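Local coordinates for protein ebony (Drosophila melanogaster, PDB 6DYM) that is the atypical C-terminal condensation domain of a nonribosomal peptide synthetase and probably forms the amide bond joining beta-alanine to amines such as dopamine, at residues V7-E12 / V54-D59; E16-I21 / I47-W52; D59-V64 / T75-D80; F123-A128 / A138-M143. One frame throughout, in Å; residues are numbered along the deposited sequence. Where two conformers were deposited one is given.

Interaction 1 of 4, residues V7-E12 / V54-D59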
loop_
_atom_site.group_PDB
_atom_site.type_symbol
_atom_site.label_atom_id
_atom_site.label_comp_id
_atom_site.label_asym_id
_atom_site.label_seq_id
_atom_site.Cartn_x
_atom_site.Cartn_y
_atom_site.Cartn_z
ATOM N N VAL A 7 0.833 -8.143 -14.978
ATOM C CA VAL A 7 0.230 -7.496 -16.140
ATOM C C VAL A 7 -0.065 -6.040 -15.794
ATOM O O VAL A 7 -0.661 -5.772 -14.741
ATOM C CB VAL A 7 -1.044 -8.239 -16.575
ATOM C CG1 VAL A 7 -1.847 -7.405 -17.557
ATOM C CG2 VAL A 7 -0.685 -9.594 -17.174
ATOM N N PRO A 8 0.330 -5.074 -16.630
ATOM C CA PRO A 8 0.013 -3.672 -16.329
ATOM C C PRO A 8 -1.482 -3.468 -16.136
ATOM O O PRO A 8 -2.314 -4.132 -16.759
ATOM C CB PRO A 8 0.526 -2.915 -17.561
ATOM C CG PRO A 8 1.588 -3.788 -18.123
ATOM C CD PRO A 8 1.153 -5.206 -17.846
ATOM N N LEU A 9 -1.807 -2.539 -15.243
ATOM C CA LEU A 9 -3.190 -2.236 -14.914
ATOM C C LEU A 9 -3.939 -1.726 -16.140
ATOM O O LEU A 9 -3.444 -0.860 -16.870
ATOM C CB LEU A 9 -3.226 -1.190 -13.799
ATOM C CG LEU A 9 -4.406 -1.196 -12.835
ATOM C CD1 LEU A 9 -4.454 -2.492 -12.051
ATOM C CD2 LEU A 9 -4.306 -0.005 -11.902
ATOM N N ARG A 10 -5.136 -2.267 -16.364
ATOM C CA ARG A 10 -6.020 -1.836 -17.436
ATOM C C ARG A 10 -7.301 -1.260 -16.847
ATOM O O ARG A 10 -7.644 -1.512 -15.688
ATOM C CB ARG A 10 -6.378 -2.992 -18.377
ATOM C CG ARG A 10 -5.228 -3.526 -19.198
ATOM C CD ARG A 10 -5.706 -4.627 -20.130
ATOM N NE ARG A 10 -4.802 -5.774 -20.132
ATOM C CZ ARG A 10 -5.144 -7.003 -19.753
ATOM N NH1 ARG A 10 -6.380 -7.256 -19.339
ATOM N NH2 ARG A 10 -4.252 -7.984 -19.791
ATOM N N LEU A 11 -8.022 -0.493 -17.671
ATOM C CA LEU A 11 -9.244 0.151 -17.197
ATOM C C LEU A 11 -10.275 -0.874 -16.737
ATOM O O LEU A 11 -10.982 -0.655 -15.747
ATOM C CB LEU A 11 -9.825 1.039 -18.298
ATOM C CG LEU A 11 -9.217 2.435 -18.457
ATOM C CD1 LEU A 11 -10.039 3.266 -19.434
ATOM C CD2 LEU A 11 -9.100 3.150 -17.121
ATOM N N GLU A 12 -10.363 -2.008 -17.428
ATOM C CA GLU A 12 -11.374 -3.016 -17.129
ATOM C C GLU A 12 -11.048 -3.863 -15.905
ATOM O O GLU A 12 -11.847 -4.740 -15.553
ATOM C CB GLU A 12 -11.576 -3.917 -18.350
ATOM C CG GLU A 12 -10.496 -4.968 -18.544
ATOM C CD GLU A 12 -9.541 -4.605 -19.666
ATOM O OE1 GLU A 12 -9.447 -3.400 -20.000
ATOM O OE2 GLU A 12 -8.888 -5.519 -20.215
ATOM N N VAL A 54 -6.644 7.886 -13.342
ATOM C CA VAL A 54 -5.269 8.349 -13.164
ATOM C C VAL A 54 -4.349 7.186 -12.808
ATOM O O VAL A 54 -3.211 7.103 -13.288
ATOM C CB VAL A 54 -5.219 9.453 -12.092
ATOM C CG1 VAL A 54 -3.787 9.924 -11.874
ATOM C CG2 VAL A 54 -6.126 10.602 -12.486
ATOM N N LEU A 55 -4.829 6.267 -11.965
ATOM C CA LEU A 55 -4.026 5.113 -11.575
ATOM C C LEU A 55 -3.611 4.293 -12.790
ATOM O O LEU A 55 -2.443 3.908 -12.921
ATOM C CB LEU A 55 -4.813 4.259 -10.583
ATOM C CG LEU A 55 -4.093 3.175 -9.780
ATOM C CD1 LEU A 55 -2.985 3.768 -8.925
ATOM C CD2 LEU A 55 -5.098 2.443 -8.912
ATOM N N VAL A 56 -4.550 4.035 -13.703
ATOM C CA VAL A 56 -4.229 3.255 -14.894
ATOM C C VAL A 56 -3.320 4.046 -15.831
ATOM O O VAL A 56 -2.392 3.490 -16.432
ATOM C CB VAL A 56 -5.524 2.808 -15.601
ATOM C CG1 VAL A 56 -5.214 2.171 -16.948
ATOM C CG2 VAL A 56 -6.299 1.840 -14.725
ATOM N N GLU A 57 -3.552 5.355 -15.959
ATOM C CA GLU A 57 -2.822 6.131 -16.960
ATOM C C GLU A 57 -1.364 6.367 -16.565
ATOM O O GLU A 57 -0.493 6.433 -17.442
ATOM C CB GLU A 57 -3.541 7.457 -17.217
ATOM C CG GLU A 57 -4.933 7.271 -17.826
ATOM C CD GLU A 57 -5.289 8.326 -18.861
ATOM O OE1 GLU A 57 -5.146 9.530 -18.561
ATOM O OE2 GLU A 57 -5.717 7.945 -19.972
ATOM N N ARG A 58 -1.068 6.486 -15.267
ATOM C CA ARG A 58 0.322 6.648 -14.849
ATOM C C ARG A 58 1.182 5.432 -15.180
ATOM O O ARG A 58 2.407 5.566 -15.269
ATOM C CB ARG A 58 0.391 6.943 -13.352
ATOM C CG ARG A 58 -0.279 8.242 -12.961
ATOM C CD ARG A 58 0.430 9.433 -13.577
ATOM N NE ARG A 58 -0.141 10.684 -13.093
ATOM C CZ ARG A 58 -0.097 11.836 -13.753
ATOM N NH1 ARG A 58 0.500 11.905 -14.936
ATOM N NH2 ARG A 58 -0.650 12.921 -13.226
ATOM N N ASP A 59 0.570 4.257 -15.354
ATOM C CA ASP A 59 1.260 3.051 -15.829
ATOM C C ASP A 59 2.383 2.613 -14.886
ATOM O O ASP A 59 3.464 2.215 -15.321
ATOM C CB ASP A 59 1.792 3.248 -17.254
ATOM C CG ASP A 59 2.110 1.931 -17.949
ATOM O OD1 ASP A 59 1.333 0.963 -17.791
ATOM O OD2 ASP A 59 3.137 1.860 -18.653
HETATM O O HOH W 1 -1.101 0.611 -16.335
#

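Interaction 2 of 4, residues E16-I21 / I47-W52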
loop_
_atom_site.group_PDB
_atom_site.type_symbol
_atom_site.label_atom_id
_atom_site.label_comp_id
_atom_site.label_asym_id
_atom_site.label_seq_id
_atom_site.Cartn_x
_atom_site.Cartn_y
_atom_site.Cartn_z
ATOM N N GLU A 16 -12.297 -6.096 -10.287
ATOM C CA GLU A 16 -11.435 -7.127 -9.722
ATOM C C GLU A 16 -10.453 -6.528 -8.720
ATOM O O GLU A 16 -10.231 -7.096 -7.645
ATOM C CB GLU A 16 -10.698 -7.865 -10.843
ATOM C CG GLU A 16 -11.605 -8.733 -11.711
ATOM C CD GLU A 16 -10.990 -9.079 -13.059
ATOM O OE1 GLU A 16 -11.047 -8.234 -13.982
ATOM O OE2 GLU A 16 -10.456 -10.199 -13.199
ATOM N N VAL A 17 -9.877 -5.368 -9.044
ATOM C CA VAL A 17 -8.947 -4.715 -8.127
ATOM C C VAL A 17 -9.675 -4.238 -6.874
ATOM O O VAL A 17 -9.168 -4.377 -5.755
ATOM C CB VAL A 17 -8.222 -3.559 -8.841
ATOM C CG1 VAL A 17 -7.602 -2.593 -7.830
ATOM C CG2 VAL A 17 -7.170 -4.104 -9.789
ATOM N N ILE A 18 -10.875 -3.680 -7.039
ATOM C CA ILE A 18 -11.644 -3.217 -5.886
ATOM C C ILE A 18 -11.955 -4.382 -4.957
ATOM O O ILE A 18 -11.792 -4.287 -3.733
ATOM C CB ILE A 18 -12.928 -2.505 -6.348
ATOM C CG1 ILE A 18 -12.617 -1.068 -6.765
ATOM C CG2 ILE A 18 -13.983 -2.533 -5.247
ATOM C CD1 ILE A 18 -13.763 -0.380 -7.490
ATOM N N ASP A 19 -12.398 -5.504 -5.528
ATOM C CA ASP A 19 -12.702 -6.681 -4.722
ATOM C C ASP A 19 -11.492 -7.130 -3.913
ATOM O O ASP A 19 -11.618 -7.463 -2.728
ATOM C CB ASP A 19 -13.192 -7.816 -5.620
ATOM C CG ASP A 19 -14.520 -7.502 -6.280
ATOM O OD1 ASP A 19 -15.231 -6.609 -5.771
ATOM O OD2 ASP A 19 -14.848 -8.144 -7.304
ATOM N N ILE A 20 -10.311 -7.149 -4.533
ATOM C CA ILE A 20 -9.114 -7.585 -3.822
ATOM C C ILE A 20 -8.770 -6.615 -2.698
ATOM O O ILE A 20 -8.471 -7.031 -1.573
ATOM C CB ILE A 20 -7.942 -7.764 -4.805
ATOM C CG1 ILE A 20 -8.124 -9.058 -5.599
ATOM C CG2 ILE A 20 -6.602 -7.779 -4.060
ATOM C CD1 ILE A 20 -6.954 -9.408 -6.477
ATOM N N ILE A 21 -8.820 -5.309 -2.976
ATOM C CA ILE A 21 -8.439 -4.322 -1.969
ATOM C C ILE A 21 -9.442 -4.303 -0.822
ATOM O O ILE A 21 -9.058 -4.262 0.353
ATOM C CB ILE A 21 -8.286 -2.932 -2.614
ATOM C CG1 ILE A 21 -7.057 -2.895 -3.529
ATOM C CG2 ILE A 21 -8.201 -1.853 -1.546
ATOM C CD1 ILE A 21 -5.743 -3.167 -2.810
ATOM N N ILE A 47 -12.539 5.588 -2.699
ATOM C CA ILE A 47 -11.222 6.161 -2.971
ATOM C C ILE A 47 -10.661 5.601 -4.275
ATOM O O ILE A 47 -10.136 6.342 -5.116
ATOM C CB ILE A 47 -10.268 5.902 -1.790
ATOM C CG1 ILE A 47 -10.630 6.795 -0.598
ATOM C CG2 ILE A 47 -8.825 6.125 -2.206
ATOM C CD1 ILE A 47 -10.111 6.280 0.737
ATOM N N LEU A 48 -10.772 4.283 -4.464
ATOM C CA LEU A 48 -10.214 3.658 -5.660
ATOM C C LEU A 48 -10.938 4.119 -6.919
ATOM O O LEU A 48 -10.301 4.376 -7.948
ATOM C CB LEU A 48 -10.279 2.138 -5.534
ATOM C CG LEU A 48 -9.132 1.499 -4.750
ATOM C CD1 LEU A 48 -9.299 -0.012 -4.670
ATOM C CD2 LEU A 48 -7.789 1.868 -5.366
ATOM N N ASN A 49 -12.268 4.220 -6.862
ATOM C CA ASN A 49 -13.015 4.705 -8.018
ATOM C C ASN A 49 -12.637 6.143 -8.350
ATOM O O ASN A 49 -12.562 6.518 -9.526
ATOM C CB ASN A 49 -14.517 4.587 -7.758
ATOM C CG ASN A 49 -15.029 3.163 -7.916
ATOM O OD1 ASN A 49 -14.647 2.451 -8.846
ATOM N ND2 ASN A 49 -15.905 2.747 -7.009
ATOM N N ASP A 50 -12.370 6.957 -7.326
ATOM C CA ASP A 50 -12.014 8.352 -7.561
ATOM C C ASP A 50 -10.673 8.492 -8.274
ATOM O O ASP A 50 -10.470 9.458 -9.018
ATOM C CB ASP A 50 -11.984 9.115 -6.237
ATOM C CG ASP A 50 -13.352 9.621 -5.828
ATOM O OD1 ASP A 50 -14.317 9.399 -6.590
ATOM O OD2 ASP A 50 -13.458 10.241 -4.748
ATOM N N ILE A 51 -9.747 7.558 -8.057
ATOM C CA ILE A 51 -8.407 7.649 -8.627
ATOM C C ILE A 51 -8.194 6.688 -9.782
ATOM O O ILE A 51 -7.096 6.669 -10.358
ATOM C CB ILE A 51 -7.324 7.428 -7.551
ATOM C CG1 ILE A 51 -7.367 5.985 -7.037
ATOM C CG2 ILE A 51 -7.507 8.399 -6.407
ATOM C CD1 ILE A 51 -6.186 5.606 -6.154
ATOM N N TRP A 52 -9.209 5.906 -10.161
ATOM C CA TRP A 52 -8.967 4.746 -11.015
ATOM C C TRP A 52 -8.345 5.139 -12.353
ATOM O O TRP A 52 -7.377 4.514 -12.804
ATOM C CB TRP A 52 -10.258 3.965 -11.248
ATOM C CG TRP A 52 -9.996 2.794 -12.126
ATOM C CD1 TRP A 52 -10.374 2.637 -13.426
ATOM C CD2 TRP A 52 -9.239 1.629 -11.784
ATOM N NE1 TRP A 52 -9.916 1.434 -13.910
ATOM C CE2 TRP A 52 -9.215 0.798 -12.919
ATOM C CE3 TRP A 52 -8.589 1.204 -10.621
ATOM C CZ2 TRP A 52 -8.567 -0.434 -12.926
ATOM C CZ3 TRP A 52 -7.943 -0.019 -10.630
ATOM C CH2 TRP A 52 -7.941 -0.825 -11.772
#

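Interaction 3 of 4, residues D59-V64 / T75-D80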
loop_
_atom_site.group_PDB
_atom_site.type_symbol
_atom_site.label_atom_id
_atom_site.label_comp_id
_atom_site.label_asym_id
_atom_site.label_seq_id
_atom_site.Cartn_x
_atom_site.Cartn_y
_atom_site.Cartn_z
ATOM N N ASP A 59 0.570 4.257 -15.354
ATOM C CA ASP A 59 1.260 3.051 -15.829
ATOM C C ASP A 59 2.383 2.613 -14.886
ATOM O O ASP A 59 3.464 2.215 -15.321
ATOM C CB ASP A 59 1.792 3.248 -17.254
ATOM C CG ASP A 59 2.110 1.931 -17.949
ATOM O OD1 ASP A 59 1.333 0.963 -17.791
ATOM O OD2 ASP A 59 3.137 1.860 -18.653
ATOM N N LEU A 60 2.125 2.673 -13.580
ATOM C CA LEU A 60 3.081 2.203 -12.585
ATOM C C LEU A 60 2.546 1.047 -11.755
ATOM O O LEU A 60 3.296 0.481 -10.949
ATOM C CB LEU A 60 3.497 3.347 -11.652
ATOM C CG LEU A 60 4.144 4.576 -12.295
ATOM C CD1 LEU A 60 4.317 5.678 -11.260
ATOM C CD2 LEU A 60 5.481 4.219 -12.929
ATOM N N SER A 61 1.280 0.677 -11.929
ATOM C CA SER A 61 0.636 -0.364 -11.148
ATOM C C SER A 61 0.420 -1.599 -12.012
ATOM O O SER A 61 0.511 -1.545 -13.242
ATOM C CB SER A 61 -0.696 0.134 -10.581
ATOM O OG SER A 61 -0.529 1.386 -9.933
ATOM N N PHE A 62 0.136 -2.724 -11.357
ATOM C CA PHE A 62 -0.055 -3.971 -12.085
ATOM C C PHE A 62 -0.949 -4.908 -11.287
ATOM O O PHE A 62 -1.191 -4.707 -10.095
ATOM C CB PHE A 62 1.287 -4.650 -12.417
ATOM C CG PHE A 62 2.134 -4.995 -11.211
ATOM C CD1 PHE A 62 1.925 -6.174 -10.509
ATOM C CD2 PHE A 62 3.162 -4.157 -10.807
ATOM C CE1 PHE A 62 2.706 -6.497 -9.415
ATOM C CE2 PHE A 62 3.950 -4.475 -9.717
ATOM C CZ PHE A 62 3.723 -5.651 -9.020
ATOM N N VAL A 63 -1.453 -5.927 -11.977
ATOM C CA VAL A 63 -2.167 -7.032 -11.357
ATOM C C VAL A 63 -1.342 -8.300 -11.556
ATOM O O VAL A 63 -0.499 -8.395 -12.452
ATOM C CB VAL A 63 -3.591 -7.209 -11.932
ATOM C CG1 VAL A 63 -4.482 -6.043 -11.539
ATOM C CG2 VAL A 63 -3.540 -7.349 -13.451
ATOM N N VAL A 64 -1.591 -9.289 -10.703
ATOM C CA VAL A 64 -0.912 -10.576 -10.787
ATOM C C VAL A 64 -1.943 -11.628 -11.164
ATOM O O VAL A 64 -2.948 -11.802 -10.464
ATOM C CB VAL A 64 -0.208 -10.945 -9.474
ATOM C CG1 VAL A 64 0.395 -12.344 -9.575
ATOM C CG2 VAL A 64 0.866 -9.926 -9.156
ATOM N N THR A 75 -2.604 -7.525 -6.468
ATOM C CA THR A 75 -2.411 -6.268 -7.173
ATOM C C THR A 75 -1.481 -5.361 -6.376
ATOM O O THR A 75 -1.470 -5.381 -5.142
ATOM C CB THR A 75 -3.748 -5.560 -7.457
ATOM O OG1 THR A 75 -3.522 -4.466 -8.355
ATOM C CG2 THR A 75 -4.387 -5.028 -6.170
ATOM N N ALA A 76 -0.696 -4.576 -7.108
ATOM C CA ALA A 76 0.229 -3.605 -6.531
ATOM C C ALA A 76 -0.058 -2.253 -7.168
ATOM O O ALA A 76 0.144 -2.079 -8.375
ATOM C CB ALA A 76 1.681 -4.019 -6.758
ATOM N N LEU A 77 -0.532 -1.305 -6.365
ATOM C CA LEU A 77 -0.878 0.033 -6.834
ATOM C C LEU A 77 0.224 1.002 -6.422
ATOM O O LEU A 77 0.554 1.101 -5.236
ATOM C CB LEU A 77 -2.229 0.471 -6.266
ATOM C CG LEU A 77 -3.356 -0.555 -6.415
ATOM C CD1 LEU A 77 -4.684 0.027 -5.957
ATOM C CD2 LEU A 77 -3.449 -1.043 -7.857
ATOM N N ASN A 78 0.795 1.702 -7.400
ATOM C CA ASN A 78 1.946 2.563 -7.185
ATOM C C ASN A 78 1.720 3.915 -7.836
ATOM O O ASN A 78 1.047 4.023 -8.865
ATOM C CB ASN A 78 3.217 1.943 -7.757
ATOM C CG ASN A 78 3.437 0.542 -7.264
ATOM O OD1 ASN A 78 3.505 0.315 -6.061
ATOM N ND2 ASN A 78 3.532 -0.415 -8.185
ATOM N N PHE A 79 2.313 4.940 -7.225
ATOM C CA PHE A 79 2.360 6.289 -7.766
ATOM C C PHE A 79 3.768 6.843 -7.599
ATOM O O PHE A 79 4.529 6.414 -6.727
ATOM C CB PHE A 79 1.393 7.240 -7.055
ATOM C CG PHE A 79 -0.017 7.180 -7.553
ATOM C CD1 PHE A 79 -0.322 7.527 -8.858
ATOM C CD2 PHE A 79 -1.047 6.820 -6.701
ATOM C CE1 PHE A 79 -1.621 7.489 -9.308
ATOM C CE2 PHE A 79 -2.350 6.779 -7.146
ATOM C CZ PHE A 79 -2.636 7.117 -8.449
ATOM N N ASP A 80 4.108 7.799 -8.450
ATOM C CA ASP A 80 5.202 8.706 -8.142
ATOM C C ASP A 80 4.842 9.474 -6.878
ATOM O O ASP A 80 3.822 10.170 -6.839
ATOM C CB ASP A 80 5.435 9.655 -9.318
ATOM C CG ASP A 80 6.654 10.554 -9.131
ATOM O OD1 ASP A 80 7.035 10.853 -7.979
ATOM O OD2 ASP A 80 7.234 10.973 -10.152
HETATM O O HOH W 2 -0.168 3.577 -11.476
#

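Interaction 4 of 4, residues F123-A128 / A138-M143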
loop_
_atom_site.group_PDB
_atom_site.type_symbol
_atom_site.label_atom_id
_atom_site.label_comp_id
_atom_site.label_asym_id
_atom_site.label_seq_id
_atom_site.Cartn_x
_atom_site.Cartn_y
_atom_site.Cartn_z
ATOM N N PHE A 123 1.810 2.200 -2.581
ATOM C CA PHE A 123 0.813 2.696 -1.646
ATOM C C PHE A 123 -0.287 1.693 -1.329
ATOM O O PHE A 123 -0.882 1.791 -0.253
ATOM C CB PHE A 123 0.234 4.031 -2.145
ATOM C CG PHE A 123 -0.881 3.905 -3.141
ATOM C CD1 PHE A 123 -2.204 3.958 -2.731
ATOM C CD2 PHE A 123 -0.610 3.806 -4.490
ATOM C CE1 PHE A 123 -3.239 3.864 -3.643
ATOM C CE2 PHE A 123 -1.643 3.717 -5.413
ATOM C CZ PHE A 123 -2.958 3.743 -4.985
ATOM N N MET A 124 -0.547 0.714 -2.197
ATOM C CA MET A 124 -1.435 -0.389 -1.855
ATOM C C MET A 124 -0.907 -1.685 -2.450
ATOM O O MET A 124 -0.411 -1.708 -3.581
ATOM C CB MET A 124 -2.879 -0.157 -2.336
ATOM C CG MET A 124 -3.573 1.032 -1.692
ATOM S SD MET A 124 -5.371 1.012 -1.834
ATOM C CE MET A 124 -5.788 2.581 -1.077
ATOM N N MET A 125 -1.007 -2.755 -1.665
ATOM C CA MET A 125 -0.718 -4.112 -2.107
ATOM C C MET A 125 -1.769 -5.022 -1.493
ATOM O O MET A 125 -2.069 -4.899 -0.302
ATOM C CB MET A 125 0.687 -4.553 -1.681
ATOM C CG MET A 125 1.401 -5.445 -2.678
ATOM S SD MET A 125 3.121 -5.775 -2.221
ATOM C CE MET A 125 4.021 -4.799 -3.423
ATOM N N GLY A 126 -2.337 -5.911 -2.292
ATOM C CA GLY A 126 -3.372 -6.805 -1.800
ATOM C C GLY A 126 -3.369 -8.112 -2.558
ATOM O O GLY A 126 -2.912 -8.187 -3.703
ATOM N N THR A 127 -3.879 -9.155 -1.906
ATOM C CA THR A 127 -4.031 -10.473 -2.505
ATOM C C THR A 127 -5.462 -10.948 -2.309
ATOM O O THR A 127 -6.135 -10.545 -1.357
ATOM C CB THR A 127 -3.085 -11.499 -1.883
ATOM O OG1 THR A 127 -3.334 -11.560 -0.474
ATOM C CG2 THR A 127 -1.633 -11.132 -2.133
ATOM N N ALA A 128 -5.907 -11.828 -3.204
ATOM C CA ALA A 128 -7.279 -12.320 -3.167
ATOM C C ALA A 128 -7.561 -13.076 -1.869
ATOM O O ALA A 128 -6.678 -13.709 -1.282
ATOM C CB ALA A 128 -7.550 -13.220 -4.374
ATOM N N ALA A 138 3.664 -16.672 -1.593
ATOM C CA ALA A 138 4.219 -16.683 -2.944
ATOM C C ALA A 138 3.837 -15.419 -3.708
ATOM O O ALA A 138 4.680 -14.813 -4.380
ATOM C CB ALA A 138 3.751 -17.928 -3.699
ATOM N N CYS A 139 2.571 -15.005 -3.617
ATOM C CA CYS A 139 2.138 -13.814 -4.339
ATOM C C CYS A 139 2.837 -12.564 -3.809
ATOM O O CYS A 139 3.269 -11.710 -4.593
ATOM C CB CYS A 139 0.617 -13.672 -4.254
ATOM S SG CYS A 139 -0.089 -12.454 -5.397
ATOM N N MET A 140 2.987 -12.453 -2.485
ATOM C CA MET A 140 3.673 -11.295 -1.916
ATOM C C MET A 140 5.120 -11.223 -2.389
ATOM O O MET A 140 5.597 -10.154 -2.790
ATOM C CB MET A 140 3.609 -11.343 -0.388
ATOM C CG MET A 140 2.218 -11.103 0.184
ATOM S SD MET A 140 1.572 -9.461 -0.208
ATOM C CE MET A 140 2.362 -8.481 1.069
ATOM N N HIS A 141 5.838 -12.354 -2.346
ATOM C CA HIS A 141 7.205 -12.383 -2.863
ATOM C C HIS A 141 7.239 -11.959 -4.329
ATOM O O HIS A 141 8.135 -11.220 -4.755
ATOM C CB HIS A 141 7.812 -13.785 -2.706
ATOM C CG HIS A 141 8.397 -14.058 -1.348
ATOM N ND1 HIS A 141 9.520 -13.416 -0.874
ATOM C CD2 HIS A 141 8.021 -14.921 -0.373
ATOM C CE1 HIS A 141 9.803 -13.859 0.339
ATOM N NE2 HIS A 141 8.907 -14.772 0.667
ATOM N N PHE A 142 6.259 -12.413 -5.113
ATOM C CA PHE A 142 6.231 -12.102 -6.540
ATOM C C PHE A 142 5.993 -10.615 -6.777
ATOM O O PHE A 142 6.674 -9.987 -7.596
ATOM C CB PHE A 142 5.151 -12.944 -7.223
ATOM C CG PHE A 142 5.104 -12.792 -8.716
ATOM C CD1 PHE A 142 5.946 -13.533 -9.531
ATOM C CD2 PHE A 142 4.201 -11.924 -9.309
ATOM C CE1 PHE A 142 5.896 -13.398 -10.910
ATOM C CE2 PHE A 142 4.146 -11.785 -10.688
ATOM C CZ PHE A 142 4.992 -12.521 -11.489
ATOM N N MET A 143 5.020 -10.032 -6.078
ATOM C CA MET A 143 4.752 -8.606 -6.247
ATOM C C MET A 143 5.912 -7.760 -5.738
ATOM O O MET A 143 6.236 -6.723 -6.324
ATOM C CB MET A 143 3.475 -8.218 -5.515
ATOM C CG MET A 143 2.251 -8.945 -6.005
ATOM S SD MET A 143 0.762 -8.135 -5.439
ATOM C CE MET A 143 0.626 -8.760 -3.773
#

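Interaction 1 of 4, residues V7-E12 / V54-D59
Leu9 and Leu11 pack on Val56 where the loop leaving edge strand 4-8 meets the C-terminal end of helix 41-58, an apolar contact near the rim of a GNAT-like fold (the acetyltransferase fold), whose mixed sheet and topology this domain shares. Val56 points at the loop and straddles its backbone. Its CG1, anti to the backbone N (chi1 172°), lies 3.5 Å from Leu9 O, while CG2 reaches Arg10 O at 3.7 Å. Leu9 and Leu11 each cross the valine at about a right angle. The CD2 methyl of Leu9 touches both Val56 CG2 and Leu55 CG, the latter 3.8 Å away, and Leu11 CD2 comes up to Val56 CB at 3.9 Å. Leu9 is buried, whereas Leu11 keeps to the exposed flank. On that outer side Arg10 reaches along its own loop to a salt bridge with Glu12, met from above the carboxylate plane. Asp59, the first residue to leave helical geometry, has a positive phi (61°) that turns the chain toward strand 62-66. Its carboxylate is divided between two tasks: OD2 pairs with Lys154, and OD1 faces the loop, close to Pro8 CB. Water 1 spans the remaining gap, 2.8 Å from Leu9 O and 2.9 Å from Asp59 OD1, donating toward both, although other acceptors compete for its protons.

Interaction 2 of 4, residues E16-I21 / I47-W52
Helices 16-21 and 47-52 run roughly antiparallel, their axes 146° apart in direction and 10.8 Å apart at closest approach, with the CA atoms of Ile18 and Leu48 nearest at 7.0 Å. A separation this wide is filled by side chains alone. Leu48 is the central piece: with CG anti to its carbonyl carbon (chi1 -83°), it extends CD1 against the branch point of Ile21, 3.7 Å from CB and almost as near to both CG1 and CG2. Ile18 slides past the same leucine in the opposite direction, its CG1 4.1 Å from Leu48 CD1. One turn after Leu48, Trp52 meets Val17 obliquely, CZ3 3.8 Å from CG1 and CH2 3.9 Å from CG2. At the more open margin the end of Ile18 presses on the amide of Asn49, with CD1 only 3.3 Å from OD1. That oxygen accepts a hydrogen bond from Arg14, while Trp52 NE1 is bonded to Leu11 O. The two helices, the first pair of a GNAT-like fold, lie on one side of the sheet, where Leu48 continues onto Leu77. Aliphatic side chains and the Trp52 indole carry the contact without hydrogen bonds, Asn49 OD1 and Trp52 NE1 bonding neighbours.

Interaction 3 of 4, residues D59-V64 / T75-D80
Strands 62-64 and 75-80 pair antiparallel, 4.9 Å apart with their directions at 168°, forming part of the hairpin of strands 62-66 and 71-80 inside the sheet. Phe62 and Ala76 are the hydrogen-bonded pair, exchanging both N-H...O bonds, and Val63 with Thr75 is the non-hydrogen-bonded pair. Phe62 O takes a second bond, from Thr75 OG1 at 2.9 Å, which reaches it from the opposite face of the carbonyl plane to Ala76 N. The phenyl ring folds back over its partner, because chi1 of 59° sets CG between the backbone N and carbonyl carbon; Ala76 CB makes a CH-pi contact with one ring face, 3.8 Å from the centroid. From Ser61 back to Leu60 each direct bond pairs a side chain with a backbone atom. Asn78 N gives a nearly straight bond to Ser61 OG (2.9 Å, 171°), and Asn78 ND2 bonds Leu60 O at 2.9 Å with the oxygen in its amide plane. Water 2 closes the same end, linking Leu60 N, Ser61 OG and Asn78 O. A leucine in place of Asn78 removes the amide that Leu60 O accepts from, and would probably leave that buried carbonyl unmatched and the turn before strand 62-66 less fixed. Leu60 CD1 meanwhile rests 3.5 Å from Asp80 N. Leu60 O, Ser61 OG and Asn78 N are thus bonded across the contact, so the strands stay joined where regular backbone pairing has ended.

Interaction 4 of 4, residues F123-A128 / A138-M143
Met125 and Thr127 meet Met143 and Cys139 at the beta-alpha-beta crossover of strand 119-127, helix 133-153 and strand 158-163; in GNAT acetyltransferase relatives the loop between such a strand and helix binds the cofactor pyrophosphate. Strand and helix run at 148° with axes 9.2 Å apart. The two methionines slide past each other in opposite directions: Met143 bends at chi3 (-81°) to lay CE 3.6 Å from Met125 CG and equally near Gly126 O, while Met125 CE reaches back to Met143 CB at 4.0 Å. Thr127 turns CG2 to the helix, 3.7 Å from Met143 CE and 3.8 Å from Cys139 SG, leaving OG1 to bond Asn136. An alanine in place of Met125 is likely to open a gap beside Met143 and let its thioether swing. Earlier in the strand, Phe123 and Met124 form a classic beta bulge opposite Leu77. Helix 133-153 lies on one side of the sheet, flanked by helix 166-174, whereas Met124 faces helix 14-25 on the other.

From the N terminus, strand 4-8 leads through its exit loop into helix 14-25. Interaction 1 ties that loop to the end of helix 41-58, closing a span of 41 residues; interaction 2 nests inside it, pairing helix 14-25 with the earlier part of helix 41-58. Both use helix 41-58, and Trp52 packs against Leu9 between them. Interaction 3 follows in series, sharing Asp59 with interaction 1, and closes the hairpin whose first strand pairs with strand 4-8. Interaction 4 comes last, joining strand 119-127, neighbour of strand 71-80, to helix 133-153. The helices of interaction 2 and helix 133-153 lie on opposite sides of the sheet that includes the hairpin of interaction 3, and none cross.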